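Local coordinates for protein Cys-Gly metallodipeptidase DUG1 (Saccharomyces cerevisiae, PDB 4G1P) that hydrolyses the Cys-Gly dipeptide as a zinc- or manganese-dependent M20 family peptidase and serves as the catalytic component of the glutathione-degrading complex, at residues 140-152 against 461-473. Numbering follows the deposited sequence.
Sequences GPLLSWINVVDAF and FVGGMKTMAAYLQ
Met468 lies over one face of the Trp145 indole and shows how an unbranched thioether fits a flat aromatic surface where two helices cross at -61°. Its CB sits above the plane, just outside the rim of the six-membered ring, 3.8 Å from Trp145 CZ3, and CG continues over CZ3 and CH2. Met468 SD then stands almost on the ring normal, 3.8 Å from the centroid of that ring, in a Met-aromatic contact, and also touches Ser144 CB. Because the chain stays extended beyond CG (chi3 164°), Met468 CE reaches the five-membered ring for a CH-pi contact, 3.7 Å from Pro141 O. At the indole edge Leu472 CD1 approaches CZ3. Were Trp145 an alanine, the Met468 thioether would probably lose its aromatic platform and a gap would open beside Leu472. Alongside, Val148 packs on Ala469, and Asn147 ND2 gives Met465 SD a weak hydrogen bond of 3.4 Å, while Asn147 OD1 is bound by Arg22. Ser144 OG, at the edge of the Phe461 ring, bonds back to Gly140 O. The buried interface packs together catalytic-domain helices 458-477 and 135-154, the latter carrying zinc ligand Asp137 near its start; sulfur, aromatic and aliphatic packing predominates, so the fit probably rests more on shape and dispersion than on directed polar bonds.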
loop_
_atom_site.group_PDB
_atom_site.type_symbol
_atom_site.label_atom_id
_atom_site.label_comp_id
_atom_site.label_asym_id
_atom_site.label_seq_id
_atom_site.Cartn_x
_atom_site.Cartn_y
_atom_site.Cartn_z
ATOM N N GLY A 140 1.964 -3.087 -28.766
ATOM C CA GLY A 140 1.230 -3.192 -30.011
ATOM C C GLY A 140 1.652 -2.160 -31.054
ATOM O O GLY A 140 2.074 -2.526 -32.159
ATOM N N PRO A 141 1.539 -0.859 -30.714
ATOM C CA PRO A 141 1.909 0.183 -31.679
ATOM C C PRO A 141 3.372 0.083 -32.100
ATOM O O PRO A 141 3.649 0.154 -33.294
ATOM C CB PRO A 141 1.660 1.482 -30.903
ATOM C CG PRO A 141 0.637 1.109 -29.869
ATOM C CD PRO A 141 0.988 -0.285 -29.471
ATOM N N LEU A 142 4.279 -0.084 -31.141
ATOM C CA LEU A 142 5.696 -0.234 -31.442
ATOM C C LEU A 142 5.923 -1.307 -32.507
ATOM O O LEU A 142 6.518 -1.037 -33.550
ATOM C CB LEU A 142 6.480 -0.591 -30.176
ATOM C CG LEU A 142 8.004 -0.669 -30.250
ATOM C CD1 LEU A 142 8.589 -0.447 -28.870
ATOM C CD2 LEU A 142 8.467 -2.003 -30.785
ATOM N N LEU A 143 5.471 -2.528 -32.232
ATOM C CA LEU A 143 5.694 -3.630 -33.161
ATOM C C LEU A 143 5.020 -3.375 -34.517
ATOM O O LEU A 143 5.459 -3.890 -35.548
ATOM C CB LEU A 143 5.217 -4.954 -32.564
ATOM C CG LEU A 143 5.998 -5.480 -31.359
ATOM C CD1 LEU A 143 5.314 -6.706 -30.757
ATOM C CD2 LEU A 143 7.438 -5.791 -31.757
ATOM N N SER A 144 3.966 -2.570 -34.512
ATOM C CA SER A 144 3.266 -2.250 -35.746
ATOM C C SER A 144 4.214 -1.698 -36.807
ATOM O O SER A 144 4.115 -2.066 -37.981
ATOM C CB SER A 144 2.136 -1.261 -35.484
ATOM O OG SER A 144 1.085 -1.867 -34.766
ATOM N N TRP A 145 5.140 -0.837 -36.395
ATOM C CA TRP A 145 6.141 -0.323 -37.329
ATOM C C TRP A 145 6.892 -1.445 -38.032
ATOM O O TRP A 145 7.132 -1.368 -39.238
ATOM C CB TRP A 145 7.128 0.601 -36.632
ATOM C CG TRP A 145 6.481 1.852 -36.115
ATOM C CD1 TRP A 145 6.310 2.208 -34.812
ATOM C CD2 TRP A 145 5.880 2.893 -36.897
ATOM N NE1 TRP A 145 5.659 3.410 -34.735
ATOM C CE2 TRP A 145 5.389 3.856 -36.001
ATOM C CE3 TRP A 145 5.723 3.107 -38.269
ATOM C CZ2 TRP A 145 4.744 5.017 -36.430
ATOM C CZ3 TRP A 145 5.090 4.262 -38.695
ATOM C CH2 TRP A 145 4.605 5.200 -37.778
ATOM N N ILE A 146 7.234 -2.504 -37.300
ATOM C CA ILE A 146 7.931 -3.629 -37.917
ATOM C C ILE A 146 7.019 -4.437 -38.843
ATOM O O ILE A 146 7.433 -4.819 -39.936
ATOM C CB ILE A 146 8.543 -4.556 -36.877
ATOM C CG1 ILE A 146 9.321 -3.735 -35.852
ATOM C CG2 ILE A 146 9.417 -5.615 -37.556
ATOM C CD1 ILE A 146 9.766 -4.527 -34.661
ATOM N N ASN A 147 5.790 -4.693 -38.399
ATOM C CA ASN A 147 4.788 -5.350 -39.233
ATOM C C ASN A 147 4.686 -4.660 -40.591
ATOM O O ASN A 147 4.749 -5.300 -41.657
ATOM C CB ASN A 147 3.431 -5.326 -38.530
ATOM C CG ASN A 147 3.475 -5.981 -37.148
ATOM O OD1 ASN A 147 4.322 -6.841 -36.886
ATOM N ND2 ASN A 147 2.562 -5.573 -36.256
ATOM N N VAL A 148 4.562 -3.337 -40.532
ATOM C CA VAL A 148 4.485 -2.517 -41.719
ATOM C C VAL A 148 5.695 -2.691 -42.643
ATOM O O VAL A 148 5.529 -2.861 -43.852
ATOM C CB VAL A 148 4.289 -1.050 -41.358
ATOM C CG1 VAL A 148 4.454 -0.166 -42.608
ATOM C CG2 VAL A 148 2.920 -0.872 -40.728
ATOM N N VAL A 149 6.905 -2.656 -42.087
ATOM C CA VAL A 149 8.074 -2.931 -42.915
ATOM C C VAL A 149 7.938 -4.308 -43.570
ATOM O O VAL A 149 8.209 -4.471 -44.753
ATOM C CB VAL A 149 9.389 -2.840 -42.132
ATOM C CG1 VAL A 149 10.534 -3.308 -42.988
ATOM C CG2 VAL A 149 9.632 -1.429 -41.678
ATOM N N ASP A 150 7.460 -5.285 -42.815
ATOM C CA ASP A 150 7.290 -6.615 -43.353
ATOM C C ASP A 150 6.287 -6.634 -44.499
ATOM O O ASP A 150 6.472 -7.347 -45.478
ATOM C CB ASP A 150 6.848 -7.587 -42.262
ATOM C CG ASP A 150 7.984 -7.998 -41.367
ATOM O OD1 ASP A 150 9.149 -7.771 -41.758
ATOM O OD2 ASP A 150 7.714 -8.551 -40.278
ATOM N N ALA A 151 5.223 -5.856 -44.372
ATOM C CA ALA A 151 4.154 -5.924 -45.349
ATOM C C ALA A 151 4.605 -5.345 -46.685
ATOM O O ALA A 151 4.304 -5.908 -47.732
ATOM C CB ALA A 151 2.922 -5.212 -44.840
ATOM N N PHE A 152 5.315 -4.219 -46.643
ATOM C CA PHE A 152 5.938 -3.669 -47.838
ATOM C C PHE A 152 6.820 -4.741 -48.471
ATOM O O PHE A 152 6.793 -4.950 -49.689
ATOM C CB PHE A 152 6.765 -2.409 -47.516
ATOM C CG PHE A 152 5.961 -1.139 -47.509
ATOM C CD1 PHE A 152 5.347 -0.694 -46.347
ATOM C CD2 PHE A 152 5.796 -0.404 -48.672
ATOM C CE1 PHE A 152 4.590 0.474 -46.339
ATOM C CE2 PHE A 152 5.038 0.763 -48.678
ATOM C CZ PHE A 152 4.435 1.204 -47.509
ATOM N N PHE A 461 -5.745 -2.187 -34.499
ATOM C CA PHE A 461 -4.456 -2.782 -34.770
ATOM C C PHE A 461 -4.236 -2.799 -36.275
ATOM O O PHE A 461 -3.268 -2.229 -36.771
ATOM C CB PHE A 461 -4.387 -4.189 -34.179
ATOM C CG PHE A 461 -3.050 -4.819 -34.292
ATOM C CD1 PHE A 461 -1.907 -4.062 -34.133
ATOM C CD2 PHE A 461 -2.927 -6.176 -34.566
ATOM C CE1 PHE A 461 -0.650 -4.639 -34.252
ATOM C CE2 PHE A 461 -1.671 -6.771 -34.677
ATOM C CZ PHE A 461 -0.533 -6.002 -34.514
ATOM N N VAL A 462 -5.156 -3.424 -36.998
ATOM C CA VAL A 462 -5.047 -3.503 -38.447
ATOM C C VAL A 462 -5.202 -2.128 -39.097
ATOM O O VAL A 462 -4.377 -1.732 -39.928
ATOM C CB VAL A 462 -6.069 -4.482 -39.046
ATOM C CG1 VAL A 462 -6.048 -4.406 -40.563
ATOM C CG2 VAL A 462 -5.784 -5.900 -38.559
ATOM N N GLY A 463 -6.246 -1.401 -38.705
ATOM C CA GLY A 463 -6.471 -0.058 -39.213
ATOM C C GLY A 463 -5.276 0.855 -39.006
ATOM O O GLY A 463 -4.918 1.646 -39.894
ATOM N N GLY A 464 -4.645 0.734 -37.836
ATOM C CA GLY A 464 -3.518 1.576 -37.489
ATOM C C GLY A 464 -2.287 1.241 -38.308
ATOM O O GLY A 464 -1.469 2.115 -38.613
ATOM N N MET A 465 -2.141 -0.031 -38.660
ATOM C CA MET A 465 -0.985 -0.450 -39.440
ATOM C C MET A 465 -1.095 0.080 -40.857
ATOM O O MET A 465 -0.140 0.649 -41.404
ATOM C CB MET A 465 -0.862 -1.969 -39.455
ATOM C CG MET A 465 -0.063 -2.521 -38.284
ATOM S SD MET A 465 0.141 -4.316 -38.345
ATOM C CE MET A 465 -1.520 -4.856 -37.925
ATOM N N LYS A 466 -2.274 -0.113 -41.441
ATOM C CA LYS A 466 -2.565 0.385 -42.767
ATOM C C LYS A 466 -2.450 1.897 -42.758
ATOM O O LYS A 466 -1.975 2.481 -43.726
ATOM C CB LYS A 466 -3.956 -0.064 -43.206
ATOM C CG LYS A 466 -4.076 -1.578 -43.357
ATOM C CD LYS A 466 -5.496 -2.017 -43.657
ATOM C CE LYS A 466 -5.558 -3.493 -44.051
ATOM N NZ LYS A 466 -6.929 -3.933 -44.426
ATOM N N THR A 467 -2.854 2.535 -41.660
ATOM C CA THR A 467 -2.738 3.987 -41.583
ATOM C C THR A 467 -1.270 4.413 -41.503
ATOM O O THR A 467 -0.853 5.402 -42.119
ATOM C CB THR A 467 -3.556 4.591 -40.415
ATOM O OG1 THR A 467 -4.948 4.358 -40.638
ATOM C CG2 THR A 467 -3.338 6.098 -40.318
ATOM N N MET A 468 -0.479 3.654 -40.763
ATOM C CA MET A 468 0.946 3.916 -40.715
ATOM C C MET A 468 1.572 3.734 -42.102
ATOM O O MET A 468 2.451 4.497 -42.509
ATOM C CB MET A 468 1.631 2.984 -39.711
ATOM C CG MET A 468 1.315 3.224 -38.246
ATOM S SD MET A 468 2.087 1.888 -37.299
ATOM C CE MET A 468 2.084 2.510 -35.613
ATOM N N ALA A 469 1.132 2.717 -42.828
ATOM C CA ALA A 469 1.675 2.476 -44.159
ATOM C C ALA A 469 1.359 3.624 -45.126
ATOM O O ALA A 469 2.227 4.095 -45.859
ATOM C CB ALA A 469 1.146 1.166 -44.706
ATOM N N ALA A 470 0.116 4.081 -45.133
ATOM C CA ALA A 470 -0.260 5.121 -46.075
ATOM C C ALA A 470 0.407 6.432 -45.693
ATOM O O ALA A 470 0.852 7.192 -46.557
ATOM C CB ALA A 470 -1.760 5.280 -46.146
ATOM N N TYR A 471 0.490 6.679 -44.392
ATOM C CA TYR A 471 1.160 7.876 -43.904
ATOM C C TYR A 471 2.617 7.961 -44.367
ATOM O O TYR A 471 3.037 8.996 -44.870
ATOM C CB TYR A 471 1.053 7.997 -42.381
ATOM C CG TYR A 471 2.249 8.649 -41.776
ATOM C CD1 TYR A 471 2.410 10.021 -41.823
ATOM C CD2 TYR A 471 3.239 7.893 -41.173
ATOM C CE1 TYR A 471 3.522 10.617 -41.279
ATOM C CE2 TYR A 471 4.344 8.478 -40.632
ATOM C CZ TYR A 471 4.481 9.839 -40.682
ATOM O OH TYR A 471 5.589 10.424 -40.138
ATOM N N LEU A 472 3.388 6.890 -44.214
ATOM C CA LEU A 472 4.760 6.903 -44.725
ATOM C C LEU A 472 4.779 7.134 -46.245
ATOM O O LEU A 472 5.616 7.861 -46.768
ATOM C CB LEU A 472 5.517 5.616 -44.365
ATOM C CG LEU A 472 5.812 5.361 -42.878
ATOM C CD1 LEU A 472 6.370 3.969 -42.654
ATOM C CD2 LEU A 472 6.778 6.389 -42.324
ATOM N N GLN A 473 3.842 6.513 -46.945
ATOM C CA GLN A 473 3.774 6.645 -48.380
ATOM C C GLN A 473 3.460 8.083 -48.781
ATOM O O GLN A 473 4.162 8.676 -49.612
ATOM C CB GLN A 473 2.722 5.696 -48.950
ATOM C CG GLN A 473 2.591 5.781 -50.462
ATOM C CD GLN A 473 3.898 5.481 -51.175
ATOM O OE1 GLN A 473 4.519 4.447 -50.946
ATOM N NE2 GLN A 473 4.322 6.388 -52.036
#